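PDB 2Z0Q: Rho guanine nucleotide exchange factor 3 from Mus musculus, which acts as a guanine nucleotide exchange factor for the GTPases RhoA and RhoB, represented here by its tandem DH and PH domains. Local coordinates for residues I18-A23 with R172-D177; V94-V99 with N178-H183; L166-L171 with E186-I191. One frame throughout, in Å; residues are numbered along the deposited sequence.

Contact 1 (I18-A23 with R172-D177); sequences IKRQEA and RHTPND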
loop_
_atom_site.group_PDB
_atom_site.type_symbol
_atom_site.label_atom_id
_atom_site.label_comp_id
_atom_site.label_asym_id
_atom_site.label_seq_id
_atom_site.Cartn_x
_atom_site.Cartn_y
_atom_site.Cartn_z
ATOM N N ILE A 18 25.036 -24.623 7.304
ATOM C CA ILE A 18 24.120 -24.956 6.211
ATOM C C ILE A 18 22.968 -23.941 6.230
ATOM O O ILE A 18 22.548 -23.459 5.177
ATOM C CB ILE A 18 23.605 -26.408 6.363
ATOM C CG1 ILE A 18 24.824 -27.362 6.219
ATOM C CG2 ILE A 18 22.592 -26.714 5.244
ATOM C CD1 ILE A 18 24.484 -28.860 6.548
ATOM N N LYS A 19 22.492 -23.580 7.416
ATOM C CA LYS A 19 21.434 -22.568 7.517
ATOM C C LYS A 19 21.916 -21.189 7.012
ATOM O O LYS A 19 21.137 -20.434 6.414
ATOM C CB LYS A 19 20.920 -22.449 8.962
ATOM C CG LYS A 19 20.174 -23.696 9.431
ATOM C CD LYS A 19 19.776 -23.540 10.896
ATOM C CE LYS A 19 19.197 -24.834 11.429
ATOM N NZ LYS A 19 18.839 -24.708 12.898
ATOM N N ARG A 20 23.184 -20.880 7.235
ATOM C CA ARG A 20 23.736 -19.614 6.756
ATOM C C ARG A 20 23.757 -19.638 5.220
ATOM O O ARG A 20 23.381 -18.689 4.579
ATOM C CB ARG A 20 25.164 -19.443 7.236
ATOM C CG ARG A 20 25.667 -18.002 7.031
ATOM C CD ARG A 20 27.109 -17.810 7.554
ATOM N NE ARG A 20 28.141 -18.511 6.764
ATOM C CZ ARG A 20 28.906 -17.947 5.829
ATOM N NH1 ARG A 20 28.791 -16.665 5.514
ATOM N NH2 ARG A 20 29.820 -18.677 5.209
ATOM N N GLN A 21 24.180 -20.764 4.645
ATOM C CA GLN A 21 24.204 -20.848 3.173
ATOM C C GLN A 21 22.792 -20.776 2.619
ATOM O O GLN A 21 22.578 -20.178 1.571
ATOM C CB GLN A 21 24.947 -22.111 2.679
ATOM C CG GLN A 21 26.443 -22.128 3.019
ATOM C CD GLN A 21 27.185 -20.969 2.365
ATOM O OE1 GLN A 21 26.965 -20.654 1.208
ATOM N NE2 GLN A 21 28.065 -20.332 3.117
ATOM N N GLU A 22 21.822 -21.399 3.299
ATOM C CA GLU A 22 20.450 -21.298 2.864
ATOM C C GLU A 22 19.995 -19.819 2.879
ATOM O O GLU A 22 19.399 -19.318 1.918
ATOM C CB GLU A 22 19.528 -22.112 3.789
ATOM C CG GLU A 22 19.668 -23.607 3.523
ATOM C CD GLU A 22 18.565 -24.415 4.212
ATOM O OE1 GLU A 22 17.962 -23.900 5.172
ATOM O OE2 GLU A 22 18.302 -25.562 3.774
ATOM N N ALA A 23 20.303 -19.125 3.972
ATOM C CA ALA A 23 19.863 -17.745 4.090
ATOM C C ALA A 23 20.454 -16.853 2.984
ATOM O O ALA A 23 19.778 -15.964 2.477
ATOM C CB ALA A 23 20.232 -17.191 5.525
ATOM N N ARG A 172 22.086 -14.422 12.036
ATOM C CA ARG A 172 21.980 -15.341 13.167
ATOM C C ARG A 172 22.694 -16.665 12.968
ATOM O O ARG A 172 22.975 -17.359 13.926
ATOM C CB ARG A 172 20.508 -15.558 13.600
ATOM C CG ARG A 172 19.593 -16.305 12.626
ATOM C CD ARG A 172 18.237 -16.652 13.344
ATOM N NE ARG A 172 17.648 -15.441 13.928
ATOM C CZ ARG A 172 16.870 -14.583 13.269
ATOM N NH1 ARG A 172 16.548 -14.797 11.997
ATOM N NH2 ARG A 172 16.455 -13.456 13.874
ATOM N N HIS A 173 23.030 -17.002 11.732
ATOM C CA HIS A 173 23.782 -18.242 11.490
ATOM C C HIS A 173 25.238 -17.916 11.119
ATOM O O HIS A 173 26.008 -18.785 10.689
ATOM C CB HIS A 173 23.118 -19.047 10.387
ATOM C CG HIS A 173 21.683 -19.345 10.663
ATOM N ND1 HIS A 173 21.278 -20.035 11.783
ATOM C CD2 HIS A 173 20.555 -19.001 9.995
ATOM C CE1 HIS A 173 19.959 -20.099 11.794
ATOM N NE2 HIS A 173 19.495 -19.479 10.722
ATOM N N THR A 174 25.639 -16.670 11.329
ATOM C CA THR A 174 27.014 -16.257 11.031
ATOM C C THR A 174 27.859 -16.348 12.323
ATOM O O THR A 174 27.536 -15.702 13.338
ATOM C CB THR A 174 27.059 -14.793 10.473
ATOM O OG1 THR A 174 26.274 -14.696 9.263
ATOM C CG2 THR A 174 28.499 -14.384 10.143
ATOM N N PRO A 175 28.936 -17.145 12.302
ATOM C CA PRO A 175 29.825 -17.329 13.462
ATOM C C PRO A 175 30.553 -16.048 13.943
ATOM O O PRO A 175 30.753 -15.108 13.181
ATOM C CB PRO A 175 30.782 -18.436 12.995
ATOM C CG PRO A 175 30.823 -18.280 11.534
ATOM C CD PRO A 175 29.419 -17.891 11.126
ATOM N N ASN A 176 30.931 -16.023 15.222
ATOM C CA ASN A 176 31.608 -14.848 15.789
ATOM C C ASN A 176 32.952 -14.492 15.146
ATOM O O ASN A 176 33.386 -13.345 15.205
ATOM C CB ASN A 176 31.796 -15.013 17.309
ATOM C CG ASN A 176 30.484 -15.292 18.045
ATOM O OD1 ASN A 176 29.432 -14.708 17.741
ATOM N ND2 ASN A 176 30.548 -16.181 19.040
ATOM N N ASP A 177 33.608 -15.456 14.520
ATOM C CA ASP A 177 34.895 -15.190 13.882
ATOM C C ASP A 177 34.758 -14.845 12.402
ATOM O O ASP A 177 35.747 -14.819 11.651
ATOM C CB ASP A 177 35.801 -16.412 14.037
ATOM C CG ASP A 177 35.267 -17.624 13.298
ATOM O OD1 ASP A 177 34.034 -17.859 13.327
ATOM O OD2 ASP A 177 36.089 -18.347 12.698
HETATM O O HOH W 1 27.362 -14.512 6.423
#

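Contact 2 (V94-V99 with N178-H183); sequences VGPILV and NPDQQH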
loop_
_atom_site.group_PDB
_atom_site.type_symbol
_atom_site.label_atom_id
_atom_site.label_comp_id
_atom_site.label_asym_id
_atom_site.label_seq_id
_atom_site.Cartn_x
_atom_site.Cartn_y
_atom_site.Cartn_z
ATOM N N VAL A 94 28.909 -11.939 2.502
ATOM C CA VAL A 94 27.959 -11.103 1.790
ATOM C C VAL A 94 27.944 -9.691 2.409
ATOM O O VAL A 94 27.355 -8.762 1.857
ATOM C CB VAL A 94 26.491 -11.658 1.837
ATOM C CG1 VAL A 94 26.420 -12.985 1.106
ATOM C CG2 VAL A 94 26.008 -11.785 3.302
ATOM N N GLY A 95 28.625 -9.530 3.541
ATOM C CA GLY A 95 28.612 -8.246 4.230
ATOM C C GLY A 95 29.070 -7.042 3.421
ATOM O O GLY A 95 28.316 -6.079 3.293
ATOM N N PRO A 96 30.308 -7.062 2.902
ATOM C CA PRO A 96 30.860 -5.958 2.101
ATOM C C PRO A 96 29.965 -5.574 0.937
ATOM O O PRO A 96 29.723 -4.396 0.676
ATOM C CB PRO A 96 32.205 -6.494 1.659
ATOM C CG PRO A 96 32.631 -7.324 2.912
ATOM C CD PRO A 96 31.351 -8.065 3.229
ATOM N N ILE A 97 29.435 -6.582 0.237
ATOM C CA ILE A 97 28.555 -6.290 -0.887
ATOM C C ILE A 97 27.287 -5.533 -0.453
ATOM O O ILE A 97 26.871 -4.576 -1.104
ATOM C CB ILE A 97 28.134 -7.612 -1.596
ATOM C CG1 ILE A 97 29.298 -8.148 -2.433
ATOM C CG2 ILE A 97 26.869 -7.352 -2.477
ATOM C CD1 ILE A 97 29.014 -9.538 -3.069
ATOM N N LEU A 98 26.649 -5.984 0.637
ATOM C CA LEU A 98 25.429 -5.333 1.097
ATOM C C LEU A 98 25.720 -3.900 1.543
ATOM O O LEU A 98 25.026 -2.990 1.149
ATOM C CB LEU A 98 24.797 -6.125 2.255
ATOM C CG LEU A 98 24.130 -7.401 1.715
ATOM C CD1 LEU A 98 23.894 -8.395 2.842
ATOM C CD2 LEU A 98 22.828 -7.022 1.029
ATOM N N VAL A 99 26.744 -3.729 2.362
ATOM C CA VAL A 99 27.090 -2.390 2.815
ATOM C C VAL A 99 27.393 -1.447 1.633
ATOM O O VAL A 99 26.972 -0.297 1.629
ATOM C CB VAL A 99 28.267 -2.445 3.775
ATOM C CG1 VAL A 99 28.764 -0.984 4.078
ATOM C CG2 VAL A 99 27.789 -3.103 5.105
ATOM N N ASN A 178 33.522 -14.590 11.968
ATOM C CA ASN A 178 33.272 -14.250 10.581
ATOM C C ASN A 178 32.975 -12.740 10.558
ATOM O O ASN A 178 32.026 -12.300 11.193
ATOM C CB ASN A 178 32.047 -15.013 10.073
ATOM C CG ASN A 178 31.864 -14.878 8.599
ATOM O OD1 ASN A 178 31.954 -13.785 8.044
ATOM N ND2 ASN A 178 31.588 -16.007 7.929
ATOM N N PRO A 179 33.753 -11.950 9.795
ATOM C CA PRO A 179 33.551 -10.493 9.730
ATOM C C PRO A 179 32.197 -10.048 9.204
ATOM O O PRO A 179 31.843 -8.886 9.313
ATOM C CB PRO A 179 34.709 -10.013 8.854
ATOM C CG PRO A 179 34.977 -11.226 7.961
ATOM C CD PRO A 179 34.870 -12.369 8.920
ATOM N N ASP A 180 31.456 -10.983 8.608
ATOM C CA ASP A 180 30.125 -10.660 8.121
ATOM C C ASP A 180 29.245 -10.265 9.319
ATOM O O ASP A 180 28.224 -9.598 9.126
ATOM C CB ASP A 180 29.499 -11.871 7.436
ATOM C CG ASP A 180 29.466 -11.748 5.931
ATOM O OD1 ASP A 180 30.155 -10.863 5.343
ATOM O OD2 ASP A 180 28.727 -12.545 5.309
ATOM N N GLN A 181 29.571 -10.708 10.533
ATOM C CA GLN A 181 28.709 -10.307 11.660
ATOM C C GLN A 181 28.580 -8.793 11.736
ATOM O O GLN A 181 27.472 -8.252 11.737
ATOM C CB GLN A 181 29.233 -10.806 13.012
ATOM C CG GLN A 181 29.211 -12.265 13.225
ATOM C CD GLN A 181 29.337 -12.622 14.705
ATOM O OE1 GLN A 181 30.134 -12.024 15.444
ATOM N NE2 GLN A 181 28.560 -13.592 15.137
ATOM N N GLN A 182 29.708 -8.086 11.792
ATOM C CA GLN A 182 29.625 -6.619 11.867
ATOM C C GLN A 182 28.989 -5.985 10.637
ATOM O O GLN A 182 28.206 -5.058 10.736
ATOM C CB GLN A 182 31.012 -6.014 12.102
ATOM C CG GLN A 182 31.532 -6.197 13.523
ATOM C CD GLN A 182 32.275 -7.505 13.766
ATOM O OE1 GLN A 182 32.912 -7.658 14.819
ATOM N NE2 GLN A 182 32.215 -8.450 12.809
ATOM N N HIS A 183 29.346 -6.471 9.456
ATOM C CA HIS A 183 28.789 -5.896 8.236
ATOM C C HIS A 183 27.305 -6.083 8.142
ATOM O O HIS A 183 26.586 -5.189 7.688
ATOM C CB HIS A 183 29.482 -6.509 7.029
ATOM C CG HIS A 183 30.914 -6.099 6.932
ATOM N ND1 HIS A 183 31.925 -6.966 6.582
ATOM C CD2 HIS A 183 31.505 -4.901 7.170
ATOM C CE1 HIS A 183 33.080 -6.318 6.606
ATOM N NE2 HIS A 183 32.852 -5.068 6.959
#

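Contact 3 (L166-L171 with E186-I191); sequences LLREIL and EAINII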
loop_
_atom_site.group_PDB
_atom_site.type_symbol
_atom_site.label_atom_id
_atom_site.label_comp_id
_atom_site.label_asym_id
_atom_site.label_seq_id
_atom_site.Cartn_x
_atom_site.Cartn_y
_atom_site.Cartn_z
ATOM N N LEU A 166 15.412 -10.621 6.337
ATOM C CA LEU A 166 16.248 -11.476 5.492
ATOM C C LEU A 166 17.726 -11.405 5.849
ATOM O O LEU A 166 18.409 -12.433 5.883
ATOM C CB LEU A 166 16.063 -11.084 4.018
ATOM C CG LEU A 166 14.706 -11.259 3.380
ATOM C CD1 LEU A 166 14.684 -10.503 1.978
ATOM C CD2 LEU A 166 14.471 -12.770 3.198
ATOM N N LEU A 167 18.236 -10.190 6.094
ATOM C CA LEU A 167 19.641 -10.073 6.454
ATOM C C LEU A 167 19.869 -10.614 7.876
ATOM O O LEU A 167 20.918 -11.149 8.153
ATOM C CB LEU A 167 20.105 -8.610 6.387
ATOM C CG LEU A 167 19.904 -7.977 5.014
ATOM C CD1 LEU A 167 20.671 -6.615 4.968
ATOM C CD2 LEU A 167 20.400 -8.910 3.915
ATOM N N ARG A 168 18.890 -10.457 8.779
ATOM C CA ARG A 168 19.089 -10.984 10.119
ATOM C C ARG A 168 19.100 -12.539 10.119
ATOM O O ARG A 168 19.735 -13.167 10.960
ATOM C CB ARG A 168 18.015 -10.422 11.105
ATOM C CG ARG A 168 18.423 -10.664 12.535
ATOM C CD ARG A 168 17.455 -10.022 13.538
ATOM N NE ARG A 168 17.336 -8.581 13.364
ATOM C CZ ARG A 168 16.285 -7.949 12.827
ATOM N NH1 ARG A 168 15.214 -8.604 12.374
ATOM N NH2 ARG A 168 16.291 -6.619 12.772
ATOM N N GLU A 169 18.380 -13.142 9.175
ATOM C CA GLU A 169 18.357 -14.613 9.043
ATOM C C GLU A 169 19.797 -15.050 8.677
ATOM O O GLU A 169 20.268 -16.076 9.163
ATOM C CB GLU A 169 17.338 -15.031 7.990
ATOM C CG GLU A 169 17.294 -16.579 7.720
ATOM C CD GLU A 169 16.955 -17.366 8.986
ATOM O OE1 GLU A 169 16.253 -16.797 9.857
ATOM O OE2 GLU A 169 17.347 -18.553 9.102
ATOM N N ILE A 170 20.510 -14.280 7.839
ATOM C CA ILE A 170 21.909 -14.622 7.556
ATOM C C ILE A 170 22.780 -14.401 8.815
ATOM O O ILE A 170 23.590 -15.249 9.212
ATOM C CB ILE A 170 22.501 -13.763 6.417
ATOM C CG1 ILE A 170 21.604 -13.848 5.170
ATOM C CG2 ILE A 170 23.920 -14.234 6.123
ATOM C CD1 ILE A 170 21.993 -12.845 4.046
ATOM N N LEU A 171 22.577 -13.242 9.451
ATOM C CA LEU A 171 23.364 -12.885 10.630
ATOM C C LEU A 171 23.290 -13.919 11.758
ATOM O O LEU A 171 24.300 -14.256 12.388
ATOM C CB LEU A 171 22.855 -11.519 11.171
ATOM C CG LEU A 171 23.531 -11.103 12.491
ATOM C CD1 LEU A 171 25.038 -10.954 12.342
ATOM C CD2 LEU A 171 22.913 -9.783 12.915
ATOM N N GLU A 186 25.503 -3.821 10.519
ATOM C CA GLU A 186 25.461 -2.489 9.947
ATOM C C GLU A 186 24.356 -2.348 8.897
ATOM O O GLU A 186 23.554 -1.439 8.949
ATOM C CB GLU A 186 26.829 -2.121 9.358
ATOM C CG GLU A 186 26.775 -0.892 8.441
ATOM C CD GLU A 186 28.143 -0.476 7.835
ATOM O OE1 GLU A 186 29.123 -1.216 7.969
ATOM O OE2 GLU A 186 28.204 0.631 7.197
ATOM N N ALA A 187 24.309 -3.296 7.953
ATOM C CA ALA A 187 23.320 -3.242 6.910
ATOM C C ALA A 187 21.901 -3.258 7.471
ATOM O O ALA A 187 21.029 -2.549 6.977
ATOM C CB ALA A 187 23.537 -4.430 5.934
ATOM N N ILE A 188 21.682 -4.112 8.456
ATOM C CA ILE A 188 20.361 -4.209 9.052
ATOM C C ILE A 188 19.994 -2.863 9.682
ATOM O O ILE A 188 18.912 -2.324 9.440
ATOM C CB ILE A 188 20.337 -5.317 10.118
ATOM C CG1 ILE A 188 20.453 -6.689 9.441
ATOM C CG2 ILE A 188 19.022 -5.243 10.917
ATOM C CD1 ILE A 188 20.868 -7.789 10.386
ATOM N N ASN A 189 20.895 -2.299 10.473
ATOM C CA ASN A 189 20.596 -0.997 11.137
ATOM C C ASN A 189 20.315 0.105 10.148
ATOM O O ASN A 189 19.382 0.921 10.321
ATOM C CB ASN A 189 21.765 -0.521 11.994
ATOM C CG ASN A 189 21.366 0.601 12.947
ATOM O OD1 ASN A 189 20.748 0.337 13.975
ATOM N ND2 ASN A 189 21.689 1.865 12.598
ATOM N N ILE A 190 21.124 0.168 9.110
ATOM C CA ILE A 190 20.943 1.221 8.115
ATOM C C ILE A 190 19.577 1.091 7.396
ATOM O O ILE A 190 18.875 2.078 7.209
ATOM C CB ILE A 190 22.062 1.173 7.085
ATOM C CG1 ILE A 190 23.392 1.467 7.777
ATOM C CG2 ILE A 190 21.774 2.167 5.930
ATOM C CD1 ILE A 190 23.504 2.823 8.463
ATOM N N ILE A 191 19.214 -0.130 7.015
ATOM C CA ILE A 191 17.941 -0.334 6.334
ATOM C C ILE A 191 16.789 -0.064 7.313
ATOM O O ILE A 191 15.766 0.478 6.909
ATOM C CB ILE A 191 17.865 -1.765 5.713
ATOM C CG1 ILE A 191 18.849 -1.838 4.545
ATOM C CG2 ILE A 191 16.468 -2.040 5.109
ATOM C CD1 ILE A 191 19.086 -3.283 4.073
#

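Contact 1 (I18-A23 with R172-D177)
With chi1 at -56°, His-173 places its ring under CB of Lys-19. That CB stands over the middle of the ring, 3.5 Å from the His-173 centroid and 6° off the normal. This is a CH-pi contact. The lysine's own first torsion and extended chain then carry CD of Lys-19 along to 3.6 Å from CE1 of His-173. The opposite face of the ring carries CG of Arg-172, offset toward the rim. NE2 of His-173 is hydrogen-bonded to Glu-169, so the ring is held by packing on both faces and by a polar bond.

Arg-20 takes another course. Its CG swings away from the backbone N (chi1 -167°), which carries the chain past the loop carbonyl. CD of Arg-20 passes 3.5 Å from O of His-173 and also lies against OG1 of Thr-174. The bend at chi3 turns the guanidinium to a water, which lies in its plane, at the edge. The water accepts from NH1 of Arg-20 at 2.7 Å and donates to OG1 of Thr-174 at 3.0 Å. NE of Arg-20 forms a salt bridge with Glu-17.

No direct hydrogen bond joins the two segments. OG1 of Thr-174 takes the water's proton and is also hydrogen-bonded to O of Ile-170. The polar link between the Arg-20 guanidinium and the loop is therefore carried by the water.

Contact 2 (V94-V99 with N178-H183)
Hydrogen bonds from Val-94 and Gly-95 to the carboxylate of Asp-180 supply the polar part of this contact. Two successive backbone N-H groups at the start of helix 95-101 each use a different oxygen. N of Val-94 donates to OD2 of Asp-180 at 2.9 Å. That bond is nearly straight, at 171°, and uses the syn lone pair. N of Gly-95 donates to OD1 of Asp-180 at 2.7 Å. Here the angle is 145°, and the donor stands above the carboxylate plane. With both oxygens engaged, the rotation of the carboxylate is fixed. Negative charge beside the N-terminal end of a helix is probably stabilised by the helix dipole.

A further polar bond lies within 178-183. OD1 of Asn-178 accepts from N of Asp-180 at 2.9 Å and caps the turn leading into helix 180-213. The residue that receives this cap thus also holds the start of the other helix.

The remaining contacts are van der Waals. CB of His-183 packs on CA of Gly-95 at 3.4 Å, an approach made possible by the absence of a side chain on the glycine. With CG beside the backbone N (chi1 -68°), His-183 carries its imidazole past Gly-95 to Pro-96. CD of Pro-96 meets the ring obliquely, 3.6 Å from ND1 of His-183. The two side chains cross at about a right angle. One turn on, Val-99 puts CG2 3.5 Å from O of His-183. CG2 of Val-94 lies 3.5 Å from OD2 of Asp-180. Val-94 also touches Ile-24 and Leu-184, which places it among the packed helices.

The arrangement joins the starts of two helices within the all-helical DH (RhoGEF) domain, with an aspartate side chain of one binding the N-terminal amides of the other.

Contact 3 (L166-L171 with E186-I191)
Ile-188 lays its side chain across the backbone of helix 155-172, between Leu-167, Arg-168 and Leu-171. This is antiparallel helix packing in the helical bundle of the DH domain. The two segment axes approach to 9.6 Å, and their directions differ by 160°. The segments belong to successive helices, 155-172 and 180-213, and the chain reverses between them.

The contact is almost wholly apolar. CG1 of Ile-188 sits 3.6 Å from CB of Leu-167. With CG1 of Ile-188 beside its backbone N (chi1 -70°) and the chain extended, CD1 of Ile-188 comes to 3.7 Å from CA of Arg-168. The methyl thus rests on the main chain of the partner helix. Leu-171 adds a smaller contact one turn along: its CD2 lies 3.8 Å from CD1 of Ile-188, and the two side chains cross at a slant.

CD1 of Leu-167 is the branch that reaches helix 180-213. That methyl of Leu-167 approaches CB of Ala-187 at 3.7 Å and CD1 of Ile-191 at 3.8 Å, and so spans the turn from Ala-187 to Ile-191. The leucine and Ile-191 side chains cross at about a right angle. Leu-102 packs against both Ala-187 and Ile-191, while Tyr-163 and Pro-164 also touch Ile-191.

Arg-168 borders the apolar patch. CB of Arg-168 contacts CD1 of Ile-188. Swung away from its own backbone N (chi1 -165°), the Arg-168 chain kinks at chi3 and brings the guanidinium obliquely to the other branch of the isoleucine. There NH2 of Arg-168 lies 3.6 Å from CG2 of Ile-188.

How the contacts relate
All three contacts lie in the DH domain, on the same side of the chain's centre. Contact 1 and contact 2 have centres about 12 Å apart. NE2 of Gln-181 probably hydrogen-bonds both O of Thr-174 and OD1 of Asn-176, each at 3.0 Å, and so ties the loop to the start of helix 180-213. Contact 3 is about 9 Å from contact 2, centre to centre, and uses the same long helix. CD1 of Leu-98 meets CD2 of Leu-167 at 3.7 Å. Contacts 1 and 3 are about 13 Å apart between centres. They join where CB of Ala-23 packs 3.6 Å from CG1 of Ile-170.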